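Local coordinates for proline-tRNA synthetase class II aaRS (Ybak RNA binding domain plus tRNA synthetase) (Cryptosporidium parvum, PDB 5XIO), which probably charges tRNA(Pro) with L-proline at the expense of ATP, and is captured here with the inhibitor halofuginone and an ATP analogue bound, at residues L157-H162 with T258-T263; V62-F67 with K132-T137. One frame throughout, in Å; residues are numbered along the deposited sequence.

Interaction 1: residues L157-H162 with T258-T263. With HFG (7-bromo-6-chloro-3-{3-[(2R,3S)-3-hydroxypiperidin-2-yl]-2-oxopropyl}quinazolin-4(3H)-one), chain C; ANP (phosphoaminophosphonic acid-adenylate ester), chain E.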
loop_
_atom_site.group_PDB
_atom_site.type_symbol
_atom_site.label_atom_id
_atom_site.label_comp_id
_atom_site.label_asym_id
_atom_site.label_seq_id
_atom_site.Cartn_x
_atom_site.Cartn_y
_atom_site.Cartn_z
ATOM N N LEU A 157 5.414 -8.650 3.211
ATOM C CA LEU A 157 4.485 -7.953 2.262
ATOM C C LEU A 157 4.450 -8.610 0.914
ATOM O O LEU A 157 5.485 -9.104 0.457
ATOM C CB LEU A 157 4.889 -6.505 2.047
ATOM C CG LEU A 157 5.033 -5.651 3.287
ATOM C CD1 LEU A 157 5.522 -4.293 2.937
ATOM C CD2 LEU A 157 3.678 -5.539 4.001
ATOM N N TRP A 158 3.280 -8.616 0.251
ATOM C CA TRP A 158 3.207 -9.190 -1.113
ATOM C C TRP A 158 2.094 -8.611 -1.978
ATOM O O TRP A 158 1.289 -7.787 -1.531
ATOM C CB TRP A 158 3.059 -10.715 -1.035
ATOM C CG TRP A 158 1.646 -11.304 -0.773
ATOM C CD1 TRP A 158 0.490 -10.653 -0.428
ATOM C CD2 TRP A 158 1.302 -12.695 -0.813
ATOM N NE1 TRP A 158 -0.556 -11.562 -0.209
ATOM C CE2 TRP A 158 -0.085 -12.813 -0.463
ATOM C CE3 TRP A 158 2.037 -13.848 -1.065
ATOM C CZ2 TRP A 158 -0.736 -14.021 -0.396
ATOM C CZ3 TRP A 158 1.390 -15.043 -1.001
ATOM C CH2 TRP A 158 -0.006 -15.133 -0.683
ATOM N N GLN A 159 2.046 -9.037 -3.220
ATOM C CA GLN A 159 0.787 -8.984 -3.960
ATOM C C GLN A 159 0.340 -10.424 -4.197
ATOM O O GLN A 159 1.158 -11.295 -4.268
ATOM C CB GLN A 159 0.888 -8.173 -5.270
ATOM C CG GLN A 159 2.000 -8.604 -6.210
ATOM C CD GLN A 159 1.749 -9.842 -6.984
ATOM O OE1 GLN A 159 2.712 -10.554 -7.317
ATOM N NE2 GLN A 159 0.461 -10.099 -7.380
ATOM N N GLU A 160 -0.971 -10.654 -4.254
ATOM C CA GLU A 160 -1.510 -11.932 -4.736
ATOM C C GLU A 160 -2.516 -11.631 -5.832
ATOM O O GLU A 160 -3.444 -10.849 -5.605
ATOM C CB GLU A 160 -2.188 -12.716 -3.630
ATOM C CG GLU A 160 -3.073 -11.952 -2.655
ATOM C CD GLU A 160 -3.668 -12.887 -1.625
ATOM O OE1 GLU A 160 -4.006 -14.083 -1.959
ATOM O OE2 GLU A 160 -3.826 -12.456 -0.448
ATOM N N GLY A 161 -2.305 -12.219 -7.017
ATOM C CA GLY A 161 -3.234 -12.082 -8.128
ATOM C C GLY A 161 -4.079 -13.383 -8.249
ATOM O O GLY A 161 -3.548 -14.481 -8.030
ATOM N N HIS A 162 -5.347 -13.241 -8.623
ATOM C CA HIS A 162 -6.334 -14.348 -8.650
ATOM C C HIS A 162 -7.232 -14.105 -9.885
ATOM O O HIS A 162 -7.957 -13.119 -9.896
ATOM C CB HIS A 162 -7.222 -14.305 -7.398
ATOM C CG HIS A 162 -6.484 -14.578 -6.128
ATOM N ND1 HIS A 162 -6.288 -15.852 -5.642
ATOM C CD2 HIS A 162 -5.872 -13.744 -5.250
ATOM C CE1 HIS A 162 -5.581 -15.795 -4.527
ATOM N NE2 HIS A 162 -5.335 -14.524 -4.259
ATOM N N THR A 258 -6.499 -18.960 -12.251
ATOM C CA THR A 258 -5.056 -18.841 -11.889
ATOM C C THR A 258 -4.804 -18.122 -10.590
ATOM O O THR A 258 -5.629 -17.399 -10.079
ATOM C CB THR A 258 -4.216 -18.027 -12.898
ATOM O OG1 THR A 258 -4.476 -16.615 -12.740
ATOM C CG2 THR A 258 -4.501 -18.428 -14.335
ATOM N N SER A 259 -3.581 -18.263 -10.092
ATOM C CA SER A 259 -3.111 -17.401 -9.029
ATOM C C SER A 259 -1.616 -17.288 -9.030
ATOM O O SER A 259 -0.934 -18.138 -9.581
ATOM C CB SER A 259 -3.640 -17.829 -7.680
ATOM O OG SER A 259 -2.907 -18.879 -7.135
ATOM N N TRP A 260 -1.110 -16.223 -8.428
ATOM C CA TRP A 260 0.311 -15.855 -8.507
ATOM C C TRP A 260 0.638 -14.839 -7.362
ATOM O O TRP A 260 -0.220 -13.997 -6.980
ATOM C CB TRP A 260 0.607 -15.205 -9.871
ATOM C CG TRP A 260 -0.584 -14.661 -10.638
ATOM C CD1 TRP A 260 -1.501 -15.386 -11.327
ATOM C CD2 TRP A 260 -0.984 -13.293 -10.769
ATOM N NE1 TRP A 260 -2.434 -14.559 -11.886
ATOM C CE2 TRP A 260 -2.150 -13.274 -11.549
ATOM C CE3 TRP A 260 -0.457 -12.077 -10.317
ATOM C CZ2 TRP A 260 -2.789 -12.097 -11.920
ATOM C CZ3 TRP A 260 -1.133 -10.885 -10.662
ATOM C CH2 TRP A 260 -2.261 -10.909 -11.438
ATOM N N GLY A 261 1.876 -14.904 -6.866
ATOM C CA GLY A 261 2.391 -13.979 -5.784
ATOM C C GLY A 261 3.884 -13.684 -5.831
ATOM O O GLY A 261 4.691 -14.508 -6.283
ATOM N N LEU A 262 4.252 -12.503 -5.389
ATOM C CA LEU A 262 5.709 -12.094 -5.252
ATOM C C LEU A 262 5.837 -11.227 -3.942
ATOM O O LEU A 262 4.882 -10.525 -3.654
ATOM C CB LEU A 262 6.146 -11.320 -6.523
ATOM C CG LEU A 262 7.601 -10.785 -6.529
ATOM C CD1 LEU A 262 8.082 -10.510 -7.939
ATOM C CD2 LEU A 262 7.721 -9.524 -5.715
ATOM N N THR A 263 6.907 -11.422 -3.201
ATOM C CA THR A 263 7.110 -10.850 -1.894
ATOM C C THR A 263 8.372 -10.068 -1.704
ATOM O O THR A 263 9.138 -9.957 -2.590
ATOM C CB THR A 263 7.068 -11.946 -0.784
ATOM O OG1 THR A 263 8.261 -12.694 -0.766
ATOM C CG2 THR A 263 5.956 -12.885 -0.966
HETATM O "O4'" HFG C . -0.261 -19.379 -0.909
HETATM C C21 HFG C . -0.275 -20.399 -1.547
HETATM C "C3'" HFG C . -0.789 -20.465 -2.979
HETATM C "C2'" HFG C . -0.844 -19.086 -3.638
HETATM N "N1'" HFG C . -1.884 -18.241 -3.072
HETATM C "C6'" HFG C . -2.028 -17.009 -3.846
HETATM C "C5'" HFG C . -0.719 -16.243 -3.939
HETATM C "C4'" HFG C . 0.392 -17.138 -4.462
HETATM C C39 HFG C . 0.490 -18.377 -3.608
HETATM O "O7'" HFG C . 1.506 -19.217 -4.127
HETATM C "C1'" HFG C . 0.203 -21.730 -0.968
HETATM N N3 HFG C . 0.249 -21.662 0.496
HETATM C C4 HFG C . -0.912 -21.917 1.202
HETATM O O11 HFG C . -1.951 -22.152 0.650
HETATM C C10 HFG C . -0.776 -21.804 2.655
HETATM C C5 HFG C . -1.867 -22.014 3.488
HETATM C C2 HFG C . 1.396 -21.395 1.130
HETATM N N1 HFG C . 1.561 -21.297 2.391
HETATM C C9 HFG C . 0.457 -21.502 3.203
HETATM C C8 HFG C . 0.600 -21.400 4.577
HETATM C C7 HFG C . -0.476 -21.608 5.426
HETATM BR BR1 HFG C . -0.204 -21.420 7.292
HETATM C C6 HFG C . -1.723 -21.914 4.868
HETATM CL CL1 HFG C . -3.084 -22.185 5.858
HETATM P PG ANP E . 8.211 -21.529 0.148
HETATM O O1G ANP E . 9.369 -20.923 -0.474
HETATM O O2G ANP E . 8.556 -22.918 0.752
HETATM O O3G ANP E . 7.726 -20.674 1.334
HETATM P PB ANP E . 5.575 -21.612 -0.458
HETATM O O1B ANP E . 5.429 -21.729 1.066
HETATM O O2B ANP E . 4.653 -22.470 -1.144
HETATM N N3B ANP E . 7.065 -21.673 -1.008
HETATM P PA ANP E . 3.916 -19.516 -1.662
HETATM O O1A ANP E . 2.739 -19.508 -0.844
HETATM O O2A ANP E . 3.852 -20.170 -2.950
HETATM O O3A ANP E . 5.123 -20.126 -0.824
HETATM O "O5'" ANP E . 4.372 -18.021 -1.843
HETATM C "C5'" ANP E . 4.953 -17.542 -3.048
HETATM C "C4'" ANP E . 6.233 -16.732 -2.801
HETATM O "O4'" ANP E . 6.252 -16.144 -1.496
HETATM C "C3'" ANP E . 7.337 -17.761 -2.745
HETATM O "O3'" ANP E . 7.756 -18.110 -4.077
HETATM C "C2'" ANP E . 8.440 -17.070 -1.966
HETATM O "O2'" ANP E . 9.289 -16.294 -2.827
HETATM C "C1'" ANP E . 7.642 -16.112 -1.069
HETATM N N9 ANP E . 7.672 -16.512 0.352
HETATM C C8 ANP E . 7.137 -17.636 0.906
HETATM N N7 ANP E . 7.252 -17.715 2.228
HETATM C C5 ANP E . 7.873 -16.514 2.537
HETATM C C6 ANP E . 8.280 -15.945 3.756
HETATM N N6 ANP E . 8.116 -16.563 4.922
HETATM N N1 ANP E . 8.872 -14.746 3.758
HETATM C C2 ANP E . 9.051 -14.127 2.604
HETATM N N3 ANP E . 8.714 -14.564 1.399
HETATM C C4 ANP E . 8.115 -15.763 1.397
#
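The indole of W260 lies flat over the backbone of G161: CA of G161 sits 3.4 Å from the centroid of the six-membered ring, 7° off its normal, a CH-pi contact. Glycine suits this place because, having no side chain, it lets the ring lie directly on its CA. G161 and W260 form an antiparallel hydrogen-bonded pair, N of G161 bonding to O of W260 at 2.7 Å and N of W260 returning to O of G161. Q159, bent at chi2 (76°), crosses the W260 side chain at about a right angle, while the amide and ring planes are only 36° apart, with NE2 3.7 Å from CE3 of W260; Y182 holds its OE1 and N134 its NE2. The other face carries W158, E160, H162, S259 and T263 and floors the active site of this class II synthetase core. There, CH2 of W158 lies 3.5 Å from C5' of the halofuginone piperidine, and NE2 of H162 bonds in its ring plane to OE1 of E160 at 2.7 Å. OG1 of T263 donates to N3 of the nucleotide's adenine (2.9 Å). Strand 131-140 pairs with the outer side of 157-162, helix 168-189 packs against W260 and L262, and helix 112-122 packs against H162 and S259.

Interaction 2: residues V62-F67 with K132-T137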
loop_
_atom_site.group_PDB
_atom_site.type_symbol
_atom_site.label_atom_id
_atom_site.label_comp_id
_atom_site.label_asym_id
_atom_site.label_seq_id
_atom_site.Cartn_x
_atom_site.Cartn_y
_atom_site.Cartn_z
ATOM N N VAL A 62 -5.760 -6.102 -15.013
ATOM C CA VAL A 62 -6.002 -6.544 -13.633
ATOM C C VAL A 62 -6.410 -5.315 -12.880
ATOM O O VAL A 62 -5.881 -4.256 -13.154
ATOM C CB VAL A 62 -4.821 -7.271 -12.991
ATOM C CG1 VAL A 62 -5.227 -7.893 -11.664
ATOM C CG2 VAL A 62 -4.292 -8.378 -13.916
ATOM N N GLN A 63 -7.388 -5.465 -11.969
ATOM C CA GLN A 63 -7.947 -4.405 -11.132
ATOM C C GLN A 63 -7.553 -4.675 -9.678
ATOM O O GLN A 63 -7.587 -5.821 -9.242
ATOM C CB GLN A 63 -9.474 -4.382 -11.198
ATOM C CG GLN A 63 -10.080 -4.529 -12.613
ATOM C CD GLN A 63 -11.569 -4.228 -12.670
ATOM O OE1 GLN A 63 -12.415 -5.066 -12.375
ATOM N NE2 GLN A 63 -11.880 -2.990 -12.987
ATOM N N ASN A 64 -7.176 -3.624 -8.943
ATOM C CA ASN A 64 -6.880 -3.767 -7.523
ATOM C C ASN A 64 -8.117 -3.743 -6.593
ATOM O O ASN A 64 -9.154 -3.020 -6.872
ATOM C CB ASN A 64 -5.856 -2.700 -7.076
ATOM C CG ASN A 64 -4.445 -2.933 -7.651
ATOM O OD1 ASN A 64 -4.044 -4.036 -7.982
ATOM N ND2 ASN A 64 -3.694 -1.874 -7.751
ATOM N N ALA A 65 -8.008 -4.526 -5.489
ATOM C CA ALA A 65 -9.039 -4.518 -4.447
ATOM C C ALA A 65 -8.478 -4.782 -3.079
ATOM O O ALA A 65 -7.311 -5.036 -2.936
ATOM C CB ALA A 65 -10.110 -5.542 -4.769
ATOM N N TYR A 66 -9.295 -4.734 -2.047
ATOM C CA TYR A 66 -8.791 -5.116 -0.761
ATOM C C TYR A 66 -9.797 -5.932 0.007
ATOM O O TYR A 66 -10.844 -5.436 0.335
ATOM C CB TYR A 66 -8.400 -3.862 0.032
ATOM C CG TYR A 66 -7.716 -4.212 1.278
ATOM C CD1 TYR A 66 -6.379 -4.575 1.265
ATOM C CD2 TYR A 66 -8.404 -4.300 2.449
ATOM C CE1 TYR A 66 -5.713 -4.957 2.428
ATOM C CE2 TYR A 66 -7.783 -4.699 3.598
ATOM C CZ TYR A 66 -6.412 -5.024 3.592
ATOM O OH TYR A 66 -5.771 -5.422 4.754
ATOM N N PHE A 67 -9.446 -7.176 0.333
ATOM C CA PHE A 67 -10.292 -8.113 1.096
ATOM C C PHE A 67 -9.845 -8.130 2.556
ATOM O O PHE A 67 -8.757 -7.718 2.842
ATOM C CB PHE A 67 -10.151 -9.511 0.505
ATOM C CG PHE A 67 -10.918 -9.719 -0.801
ATOM C CD1 PHE A 67 -10.460 -9.180 -1.981
ATOM C CD2 PHE A 67 -12.085 -10.511 -0.837
ATOM C CE1 PHE A 67 -11.137 -9.393 -3.172
ATOM C CE2 PHE A 67 -12.748 -10.726 -2.020
ATOM C CZ PHE A 67 -12.284 -10.162 -3.204
ATOM N N LYS A 132 -10.297 -10.546 -13.190
ATOM C CA LYS A 132 -8.870 -10.435 -12.785
ATOM C C LYS A 132 -8.718 -9.524 -11.591
ATOM O O LYS A 132 -8.937 -8.315 -11.694
ATOM C CB LYS A 132 -8.069 -9.882 -13.908
ATOM C CG LYS A 132 -8.152 -10.742 -15.155
ATOM C CD LYS A 132 -7.786 -9.878 -16.326
ATOM C CE LYS A 132 -7.758 -10.638 -17.618
ATOM N NZ LYS A 132 -6.925 -9.881 -18.595
ATOM N N ILE A 133 -8.393 -10.106 -10.446
ATOM C CA ILE A 133 -8.198 -9.323 -9.230
ATOM C C ILE A 133 -6.740 -9.371 -8.704
ATOM O O ILE A 133 -6.044 -10.361 -8.884
ATOM C CB ILE A 133 -9.172 -9.830 -8.187
ATOM C CG1 ILE A 133 -10.607 -9.565 -8.693
ATOM C CG2 ILE A 133 -8.903 -9.177 -6.827
ATOM C CD1 ILE A 133 -11.135 -8.200 -8.352
ATOM N N ASN A 134 -6.278 -8.297 -8.065
ATOM C CA ASN A 134 -4.976 -8.272 -7.352
ATOM C C ASN A 134 -5.152 -7.465 -6.050
ATOM O O ASN A 134 -5.908 -6.507 -5.997
ATOM C CB ASN A 134 -3.874 -7.673 -8.227
ATOM C CG ASN A 134 -2.499 -7.397 -7.458
ATOM O OD1 ASN A 134 -1.662 -8.294 -7.297
ATOM N ND2 ASN A 134 -2.252 -6.142 -7.108
ATOM N N GLN A 135 -4.489 -7.881 -4.982
ATOM C CA GLN A 135 -4.341 -7.014 -3.862
ATOM C C GLN A 135 -2.900 -6.982 -3.293
ATOM O O GLN A 135 -2.165 -7.970 -3.315
ATOM C CB GLN A 135 -5.342 -7.398 -2.789
ATOM C CG GLN A 135 -5.275 -8.815 -2.283
ATOM C CD GLN A 135 -6.142 -9.102 -1.022
ATOM O OE1 GLN A 135 -6.952 -8.305 -0.591
ATOM N NE2 GLN A 135 -5.933 -10.287 -0.431
ATOM N N TRP A 136 -2.520 -5.807 -2.822
ATOM C CA TRP A 136 -1.256 -5.537 -2.082
ATOM C C TRP A 136 -1.616 -5.597 -0.581
ATOM O O TRP A 136 -2.507 -4.892 -0.105
ATOM C CB TRP A 136 -0.730 -4.139 -2.490
ATOM C CG TRP A 136 -0.274 -4.019 -3.948
ATOM C CD1 TRP A 136 -0.992 -3.496 -5.028
ATOM C CD2 TRP A 136 0.990 -4.431 -4.482
ATOM N NE1 TRP A 136 -0.261 -3.625 -6.179
ATOM C CE2 TRP A 136 0.970 -4.165 -5.869
ATOM C CE3 TRP A 136 2.150 -4.990 -3.915
ATOM C CZ2 TRP A 136 2.074 -4.443 -6.697
ATOM C CZ3 TRP A 136 3.213 -5.305 -4.744
ATOM C CH2 TRP A 136 3.171 -5.018 -6.124
ATOM N N THR A 137 -0.992 -6.502 0.160
ATOM C CA THR A 137 -1.384 -6.754 1.570
ATOM C C THR A 137 -0.156 -7.277 2.372
ATOM O O THR A 137 0.917 -7.521 1.835
ATOM C CB THR A 137 -2.524 -7.831 1.687
ATOM O OG1 THR A 137 -2.030 -9.131 1.339
ATOM C CG2 THR A 137 -3.683 -7.636 0.674
HETATM O O HOH W 1 -4.611 -3.741 -3.180
#
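The side chains of N64 and N134 run side by side in the same direction, with their amide planes 46° apart, at the short parallel beta pairing of strand 63-64 with strand 131-140 in the class II synthetase catalytic fold. ND2 of N134 donates to OD1 of N64 at 2.9 Å, from above the carbonyl plane of N64 yet within its own amide plane. Asparagine suits both places, having a donor and an acceptor on a short stem: OD1 of N134 takes a bond from Q159, while ND2 of N64 reaches D54 of its own chain and E47 of the second subunit. Beside this pair, the indole of W136 stands almost upright to the N64 amide, with its NE1 bonded to D54. V62, with CG1 anti to the backbone N, lays that methyl 3.7 Å from CB of N134, crossing it at about a right angle. CG2 of I133 meets CB of A65 and CE1 of F67, each at 4.3 Å. The bond from N of A65 to O of N134 is the last of the pairing; past A65 the chains diverge, and a water bridges O of A65 to N of W136. Q135, extended beyond CG, then reaches across to the diverging chain with its amide nearly perpendicular to the F67 ring (88°): OE1 of Q135 accepts the backbone N of F67 at 2.9 Å, with an almost straight N-H...O angle of 173°.

In the fold
From the N terminus, helix 40-58 leads to 62-67, and the chain passes through helix 112-122 before strand 131-140 returns beside it, so interaction 2 closes a loop of 64 intervening residues. Strand 155-165 follows and pairs antiparallel with 131-140. Helix 168-189, several strands and helix 236-241 then intervene until 258-263 closes interaction 1 across 95 residues. The two loops are in series, neither nested nor crossed. Their centres are 9 Å apart, and the neighbouring strands 131-140 and 155-165 pair directly and so connect them. Interaction 2 thus ties the subunit interface to these strands, and interaction 1 joins two strands that line the ligand pocket.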